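Local coordinates for protein carbohydrate deacetylase Agd3 (Neosartorya fumigata, PDB 6NWZ) that probably removes acetyl groups from galactosaminogalactan, an exopolysaccharide of Aspergillus fumigatus biofilm, as a zinc-binding carbohydrate deacetylase, at residues Ile27-Lys32 against Ser39-Leu44; Val141-Ser146 against His171-Ile176. All coordinates share one frame; numbering follows the deposited sequence.

Interaction 1 (27-32 with 39-44) and interaction 2 (141-146 with 171-176) both fall in the CBM87 region, the N-terminal carbohydrate-binding family of Agd3, and follow one another along the chain. Their centres lie 23 Å apart and their nearest atoms about 11 Å, too far for direct touch. They differ in kind: the first is apolar packing of a helix on a strand, the second a side-chain hydrogen bond between a glutamine and a histidine. Strand pairing relates them, since strand 144-147 connects through 182-188, 198-206, 209-214, 115-119 and 76-80 to strand 22-31. Both lie away from the zinc sites and the attached glycans.

Interaction 1: Ile27-Lys32 against Ser39-Leu44; sequences ILVIAK and SATSGL
Two first torsions bring Val29 and Leu44 together. In Val29, CG1 stands anti to the backbone N (chi1 173°) while CG2 lies beside it, so the two methyls diverge along the helix. Leu44 has CG beside its backbone N (chi1 -59°), and its CD1 branch is the one that reaches the strand. Val29 CG2 and Leu44 CD1 then meet tip to tip at 3.8 Å. Val29 CG1 faces the preceding turn, 3.9 Å from Ala40 CB, and Thr41 CG2 lies near both valine methyls, 4.0 Å from Val29 CG1.

The same Leu44 branch also packs against Ile27, whose side chain it crosses at about a right angle; Ile27 CG2 and Leu44 CD1 are 3.6 Å apart. One methyl thus lies against two residues on the same face of the strand, Ile27 and Val29. Thr41 offers carbon to this interface: its side chain crosses that of Val29 obliquely, with CG2 doing the touching, and its OG1 instead bonds to Ala37 O one turn earlier in the helix. No hydrogen bond links the two segments.

The axes of 27-31 and 39-44 approach to 9.2 Å, with N-to-C directions 156° apart, so the helix runs back nearly antiparallel to the strand. The CA atoms of Val29 and Ala40 are 7.1 Å apart, a spacing that the alanine's single methyl permits, against 8.4 Å between the CA atoms of Ile27 and Leu44.

Strand 22-31 leads directly into helix 34-47, after which strand 51-55 pairs in parallel with 22-31. The same layer touches strands 51-55 and 76-80: Thr41 and Leu44 meet Tyr51, whereas Ile27 and Ala40 meet Val78. Ala37, in the preceding helical turn, also packs on Val29.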
ATOM      1  N   ILE A  27      -2.725   2.238  22.214  1.00 42.97           N
ATOM      2  CA  ILE A  27      -3.557   3.384  21.857  1.00 40.25           C
ATOM      3  C   ILE A  27      -5.020   3.030  22.089  1.00 51.41           C
ATOM      4  O   ILE A  27      -5.523   2.037  21.552  1.00 45.24           O
ATOM      5  CB  ILE A  27      -3.314   3.809  20.401  1.00 30.79           C
ATOM      6  CG1 ILE A  27      -1.863   4.248  20.215  1.00 47.17           C
ATOM      7  CG2 ILE A  27      -4.246   4.941  20.017  1.00 29.14           C
ATOM      8  CD1 ILE A  27      -1.479   5.437  21.069  1.00 38.98           C
ATOM      9  N   LEU A  28      -5.706   3.842  22.892  1.00 39.66           N
ATOM     10  CA  LEU A  28      -7.122   3.645  23.181  1.00 38.81           C
ATOM     11  C   LEU A  28      -7.961   4.416  22.168  1.00 43.73           C
ATOM     12  O   LEU A  28      -7.874   5.647  22.088  1.00 39.55           O
ATOM     13  CB  LEU A  28      -7.451   4.093  24.604  1.00 39.88           C
ATOM     14  CG  LEU A  28      -8.914   3.964  25.029  1.00 45.03           C
ATOM     15  CD1 LEU A  28      -9.378   2.519  24.896  1.00 37.56           C
ATOM     16  CD2 LEU A  28      -9.106   4.477  26.450  1.00 36.97           C
ATOM     17  N   VAL A  29      -8.772   3.694  21.397  1.00 45.72           N
ATOM     18  CA  VAL A  29      -9.624   4.279  20.369  1.00 42.97           C
ATOM     19  C   VAL A  29     -11.063   4.206  20.851  1.00 37.36           C
ATOM     20  O   VAL A  29     -11.587   3.114  21.096  1.00 46.68           O
ATOM     21  CB  VAL A  29      -9.459   3.569  19.017  1.00 34.25           C
ATOM     22  CG1 VAL A  29     -10.479   4.087  18.026  1.00 29.72           C
ATOM     23  CG2 VAL A  29      -8.049   3.767  18.486  1.00 29.56           C
ATOM     24  N   ILE A  30     -11.700   5.368  20.981  1.00 39.72           N
ATOM     25  CA  ILE A  30     -13.063   5.491  21.488  1.00 41.02           C
ATOM     26  C   ILE A  30     -13.943   6.003  20.357  1.00 42.57           C
ATOM     27  O   ILE A  30     -13.664   7.058  19.776  1.00 40.53           O
ATOM     28  CB  ILE A  30     -13.128   6.425  22.707  1.00 44.80           C
ATOM     29  CG1 ILE A  30     -12.270   5.869  23.850  1.00 33.49           C
ATOM     30  CG2 ILE A  30     -14.566   6.621  23.153  1.00 49.18           C
ATOM     31  CD1 ILE A  30     -12.166   6.789  25.040  1.00 33.76           C
ATOM     32  N   ALA A  31     -15.006   5.262  20.049  1.00 35.67           N
ATOM     33  CA  ALA A  31     -15.900   5.622  18.958  1.00 35.36           C
ATOM     34  C   ALA A  31     -17.287   5.065  19.250  1.00 45.96           C
ATOM     35  O   ALA A  31     -17.487   4.312  20.206  1.00 62.18           O
ATOM     36  CB  ALA A  31     -15.371   5.114  17.611  1.00 33.62           C
ATOM     37  N   LYS A  32     -18.254   5.447  18.412  1.00 38.27           N
ATOM     38  CA  LYS A  32     -19.632   5.017  18.633  1.00 39.90           C
ATOM     39  C   LYS A  32     -19.890   3.625  18.068  1.00 45.62           C
ATOM     40  O   LYS A  32     -20.604   2.825  18.681  1.00 55.83           O
ATOM     41  CB  LYS A  32     -20.607   6.026  18.022  1.00 35.53           C
ATOM     42  CG  LYS A  32     -20.361   7.455  18.471  1.00 55.42           C
ATOM     43  CD  LYS A  32     -21.615   8.312  18.393  1.00 51.64           C
ATOM     44  CE  LYS A  32     -22.250   8.261  17.022  1.00 42.55           C
ATOM     45  NZ  LYS A  32     -23.473   9.104  16.975  1.00 48.82           N
ATOM     46  N   SER A  39     -11.899   4.601  11.023  1.00 44.35           N
ATOM     47  CA  SER A  39     -11.143   5.746  10.529  1.00 32.50           C
ATOM     48  C   SER A  39      -9.964   6.094  11.423  1.00 37.72           C
ATOM     49  O   SER A  39      -9.104   6.878  11.006  1.00 47.48           O
ATOM     50  CB  SER A  39     -12.058   6.961  10.372  1.00 49.31           C
ATOM     51  OG  SER A  39     -13.008   6.750   9.339  1.00 72.48           O
ATOM     52  N   ALA A  40      -9.902   5.530  12.631  1.00 26.17           N
ATOM     53  CA  ALA A  40      -8.747   5.674  13.506  1.00 38.40           C
ATOM     54  C   ALA A  40      -7.892   4.420  13.598  1.00 46.22           C
ATOM     55  O   ALA A  40      -6.671   4.529  13.732  1.00 57.86           O
ATOM     56  CB  ALA A  40      -9.191   6.066  14.919  1.00 25.37           C
ATOM     57  N   THR A  41      -8.500   3.234  13.524  1.00 36.20           N
ATOM     58  CA  THR A  41      -7.744   1.997  13.685  1.00 41.69           C
ATOM     59  C   THR A  41      -7.022   1.592  12.406  1.00 51.64           C
ATOM     60  O   THR A  41      -5.991   0.910  12.475  1.00 52.31           O
ATOM     61  CB  THR A  41      -8.673   0.870  14.139  1.00 33.74           C
ATOM     62  OG1 THR A  41      -9.727   0.705  13.183  1.00 30.84           O
ATOM     63  CG2 THR A  41      -9.280   1.194  15.494  1.00 40.88           C
ATOM     64  N   SER A  42      -7.538   1.993  11.241  1.00 39.54           N
ATOM     65  CA  SER A  42      -6.889   1.639   9.983  1.00 37.38           C
ATOM     66  C   SER A  42      -5.480   2.218   9.906  1.00 41.65           C
ATOM     67  O   SER A  42      -4.550   1.549   9.440  1.00 44.01           O
ATOM     68  CB  SER A  42      -7.733   2.115   8.800  1.00 34.28           C
ATOM     69  OG  SER A  42      -7.851   3.529   8.774  1.00 41.90           O
ATOM     70  N   GLY A  43      -5.303   3.459  10.361  1.00 36.44           N
ATOM     71  CA  GLY A  43      -3.978   4.055  10.347  1.00 36.00           C
ATOM     72  C   GLY A  43      -3.038   3.405  11.344  1.00 38.63           C
ATOM     73  O   GLY A  43      -1.875   3.138  11.030  1.00 39.87           O
ATOM     74  N   LEU A  44      -3.528   3.145  12.558  1.00 38.03           N
ATOM     75  CA  LEU A  44      -2.710   2.443  13.540  1.00 41.77           C
ATOM     76  C   LEU A  44      -2.362   1.041  13.059  1.00 37.71           C
ATOM     77  O   LEU A  44      -1.230   0.579  13.239  1.00 42.14           O
ATOM     78  CB  LEU A  44      -3.437   2.396  14.884  1.00 42.15           C
ATOM     79  CG  LEU A  44      -3.797   3.747  15.505  1.00 40.20           C
ATOM     80  CD1 LEU A  44      -4.712   3.540  16.692  1.00 33.14           C
ATOM     81  CD2 LEU A  44      -2.548   4.502  15.928  1.00 32.65           C
TER

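Interaction 2: Val141-Ser146 against His171-Ile176; sequences VEQLLS and HYPATI
Gln143 and His171 are joined by the one hydrogen bond between these segments. His171 NE2 donates to Gln143 OE1 at 2.5 Å, a length not to be over-read at this resolution, and the bond is bent, with an angle of 149° at the hydrogen. OE1 approaches the edge of the imidazole near the ring plane, but the amide itself is turned 49° from that plane. Gln143 reaches the ring with CG anti to the backbone N (chi1 -174°) and an extended chain beyond.

Further polar bonds fix both groups. The other end of the amide, Gln143 NE2, is bonded to Ala189 O, which supports the assignment of OE1 as acceptor. His171 ND1 bonds to Leu169 O. Acceptors at both ring nitrogens might favour a protonated imidazole, if the modelled amide orientation is right.

Van der Waals contact across the segments is slight. Gln143 CB lies 3.9 Å from His171 NE2, and Pro173 CG is 4.2 Å from Gln143 OE1. Phe188 adds an aromatic neighbour, its ring meeting that of His171 and also touching Gln143.

Segment 141-146 runs into the strand that pairs antiparallel with 164-165 and 182-188. His171 and Pro173 precede strand 174-176, the antiparallel partner of 129-131, and Pro173 touches Ser198 of strand 198-206.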
ATOM      1  N   VAL A 141     -18.631  20.900  -4.076  1.00 60.36           N
ATOM      2  CA  VAL A 141     -18.047  22.172  -3.669  1.00 52.22           C
ATOM      3  C   VAL A 141     -16.723  21.877  -2.978  1.00 57.55           C
ATOM      4  O   VAL A 141     -16.686  21.212  -1.933  1.00 62.84           O
ATOM      5  CB  VAL A 141     -18.993  22.963  -2.751  1.00 48.51           C
ATOM      6  CG1 VAL A 141     -18.422  24.345  -2.458  1.00 44.84           C
ATOM      7  CG2 VAL A 141     -20.381  23.076  -3.373  1.00 38.59           C
ATOM      8  N   GLU A 142     -15.636  22.366  -3.566  1.00 50.50           N
ATOM      9  CA  GLU A 142     -14.293  22.103  -3.073  1.00 50.28           C
ATOM     10  C   GLU A 142     -13.861  23.177  -2.083  1.00 46.24           C
ATOM     11  O   GLU A 142     -14.212  24.352  -2.226  1.00 47.12           O
ATOM     12  CB  GLU A 142     -13.309  22.042  -4.245  1.00 42.90           C
ATOM     13  CG  GLU A 142     -11.850  21.933  -3.851  1.00 39.01           C
ATOM     14  CD  GLU A 142     -11.503  20.570  -3.295  1.00 51.04           C
ATOM     15  OE1 GLU A 142     -11.416  19.617  -4.097  1.00 46.29           O
ATOM     16  OE2 GLU A 142     -11.333  20.451  -2.061  1.00 56.80           O
ATOM     17  N   GLN A 143     -13.114  22.759  -1.063  1.00 37.35           N
ATOM     18  CA  GLN A 143     -12.403  23.682  -0.186  1.00 39.66           C
ATOM     19  C   GLN A 143     -11.047  23.070   0.110  1.00 40.94           C
ATOM     20  O   GLN A 143     -10.972  21.990   0.704  1.00 46.82           O
ATOM     21  CB  GLN A 143     -13.168  23.955   1.113  1.00 35.29           C
ATOM     22  CG  GLN A 143     -12.513  25.025   1.982  1.00 38.88           C
ATOM     23  CD  GLN A 143     -13.436  25.565   3.057  1.00 44.05           C
ATOM     24  OE1 GLN A 143     -14.167  24.812   3.699  1.00 51.88           O
ATOM     25  NE2 GLN A 143     -13.414  26.879   3.253  1.00 39.90           N
ATOM     26  N   LEU A 144      -9.987  23.749  -0.311  1.00 36.80           N
ATOM     27  CA  LEU A 144      -8.645  23.214  -0.155  1.00 39.80           C
ATOM     28  C   LEU A 144      -8.197  23.299   1.296  1.00 40.70           C
ATOM     29  O   LEU A 144      -8.511  24.258   2.007  1.00 33.38           O
ATOM     30  CB  LEU A 144      -7.668  23.959  -1.060  1.00 24.29           C
ATOM     31  CG  LEU A 144      -7.956  23.741  -2.545  1.00 25.43           C
ATOM     32  CD1 LEU A 144      -6.832  24.298  -3.381  1.00 25.87           C
ATOM     33  CD2 LEU A 144      -8.165  22.262  -2.838  1.00 24.88           C
ATOM     34  N   LEU A 145      -7.464  22.277   1.730  1.00 42.59           N
ATOM     35  CA  LEU A 145      -6.969  22.153   3.093  1.00 29.35           C
ATOM     36  C   LEU A 145      -5.467  21.917   3.049  1.00 31.00           C
ATOM     37  O   LEU A 145      -4.970  21.228   2.155  1.00 37.75           O
ATOM     38  CB  LEU A 145      -7.673  21.001   3.824  1.00 20.15           C
ATOM     39  CG  LEU A 145      -7.027  20.361   5.055  1.00 19.23           C
ATOM     40  CD1 LEU A 145      -6.992  21.338   6.198  1.00 26.46           C
ATOM     41  CD2 LEU A 145      -7.789  19.123   5.460  1.00 25.44           C
ATOM     42  N   SER A 146      -4.745  22.490   4.008  1.00 25.04           N
ATOM     43  CA  SER A 146      -3.300  22.319   4.042  1.00 32.60           C
ATOM     44  C   SER A 146      -2.794  22.513   5.462  1.00 30.93           C
ATOM     45  O   SER A 146      -3.351  23.301   6.230  1.00 39.27           O
ATOM     46  CB  SER A 146      -2.600  23.308   3.113  1.00 20.01           C
ATOM     47  OG  SER A 146      -2.669  24.608   3.665  1.00 31.84           O
ATOM     48  N   HIS A 171     -16.877  19.500   7.177  1.00 34.38           N
ATOM     49  CA  HIS A 171     -15.991  20.182   8.115  1.00 39.49           C
ATOM     50  C   HIS A 171     -16.648  21.471   8.600  1.00 37.16           C
ATOM     51  O   HIS A 171     -17.738  21.844   8.161  1.00 58.71           O
ATOM     52  CB  HIS A 171     -14.623  20.457   7.488  1.00 37.27           C
ATOM     53  CG  HIS A 171     -14.692  21.129   6.154  1.00 40.89           C
ATOM     54  ND1 HIS A 171     -14.893  20.433   4.980  1.00 41.07           N
ATOM     55  CD2 HIS A 171     -14.582  22.433   5.804  1.00 30.94           C
ATOM     56  CE1 HIS A 171     -14.902  21.279   3.964  1.00 31.70           C
ATOM     57  NE2 HIS A 171     -14.720  22.499   4.438  1.00 36.68           N
ATOM     58  N   TYR A 172     -15.981  22.148   9.533  1.00 38.53           N
ATOM     59  CA  TYR A 172     -16.505  23.374  10.133  1.00 32.47           C
ATOM     60  C   TYR A 172     -15.377  24.393  10.228  1.00 37.03           C
ATOM     61  O   TYR A 172     -14.500  24.278  11.100  1.00 35.35           O
ATOM     62  CB  TYR A 172     -17.104  23.118  11.513  1.00 26.07           C
ATOM     63  CG  TYR A 172     -18.050  21.942  11.592  1.00 51.87           C
ATOM     64  CD1 TYR A 172     -17.572  20.666  11.858  1.00 54.34           C
ATOM     65  CD2 TYR A 172     -19.420  22.109  11.417  1.00 41.90           C
ATOM     66  CE1 TYR A 172     -18.424  19.584  11.939  1.00 56.56           C
ATOM     67  CE2 TYR A 172     -20.284  21.027  11.496  1.00 56.08           C
ATOM     68  CZ  TYR A 172     -19.777  19.766  11.758  1.00 64.74           C
ATOM     69  OH  TYR A 172     -20.617  18.677  11.842  1.00 64.03           O
ATOM     70  N   PRO A 173     -15.357  25.391   9.348  1.00 34.73           N
ATOM     71  CA  PRO A 173     -14.364  26.463   9.472  1.00 34.48           C
ATOM     72  C   PRO A 173     -14.438  27.113  10.845  1.00 37.45           C
ATOM     73  O   PRO A 173     -15.517  27.449  11.337  1.00 40.20           O
ATOM     74  CB  PRO A 173     -14.760  27.434   8.358  1.00 32.63           C
ATOM     75  CG  PRO A 173     -15.428  26.564   7.339  1.00 27.46           C
ATOM     76  CD  PRO A 173     -16.170  25.521   8.128  1.00 31.31           C
ATOM     77  N   ALA A 174     -13.277  27.280  11.473  1.00 40.64           N
ATOM     78  CA  ALA A 174     -13.201  27.639  12.880  1.00 37.41           C
ATOM     79  C   ALA A 174     -12.304  28.852  13.082  1.00 44.17           C
ATOM     80  O   ALA A 174     -11.577  29.280  12.179  1.00 38.38           O
ATOM     81  CB  ALA A 174     -12.685  26.466  13.719  1.00 31.46           C
ATOM     82  N   THR A 175     -12.358  29.388  14.302  1.00 44.18           N
ATOM     83  CA  THR A 175     -11.536  30.520  14.717  1.00 36.94           C
ATOM     84  C   THR A 175     -10.993  30.255  16.115  1.00 45.50           C
ATOM     85  O   THR A 175     -11.772  30.034  17.047  1.00 47.77           O
ATOM     86  CB  THR A 175     -12.343  31.818  14.703  1.00 37.05           C
ATOM     87  OG1 THR A 175     -12.823  32.064  13.376  1.00 62.06           O
ATOM     88  CG2 THR A 175     -11.482  32.987  15.163  1.00 34.34           C
ATOM     89  N   ILE A 176      -9.664  30.282  16.262  1.00 37.53           N
ATOM     90  CA  ILE A 176      -9.060  30.122  17.581  1.00 38.84           C
ATOM     91  C   ILE A 176      -9.447  31.305  18.455  1.00 41.44           C
ATOM     92  O   ILE A 176      -9.324  32.467  18.048  1.00 56.32           O
ATOM     93  CB  ILE A 176      -7.536  29.987  17.463  1.00 33.41           C
ATOM     94  CG1 ILE A 176      -7.179  28.748  16.645  1.00 36.06           C
ATOM     95  CG2 ILE A 176      -6.890  29.922  18.843  1.00 27.26           C
ATOM     96  CD1 ILE A 176      -5.695  28.496  16.559  1.00 26.93           C
TER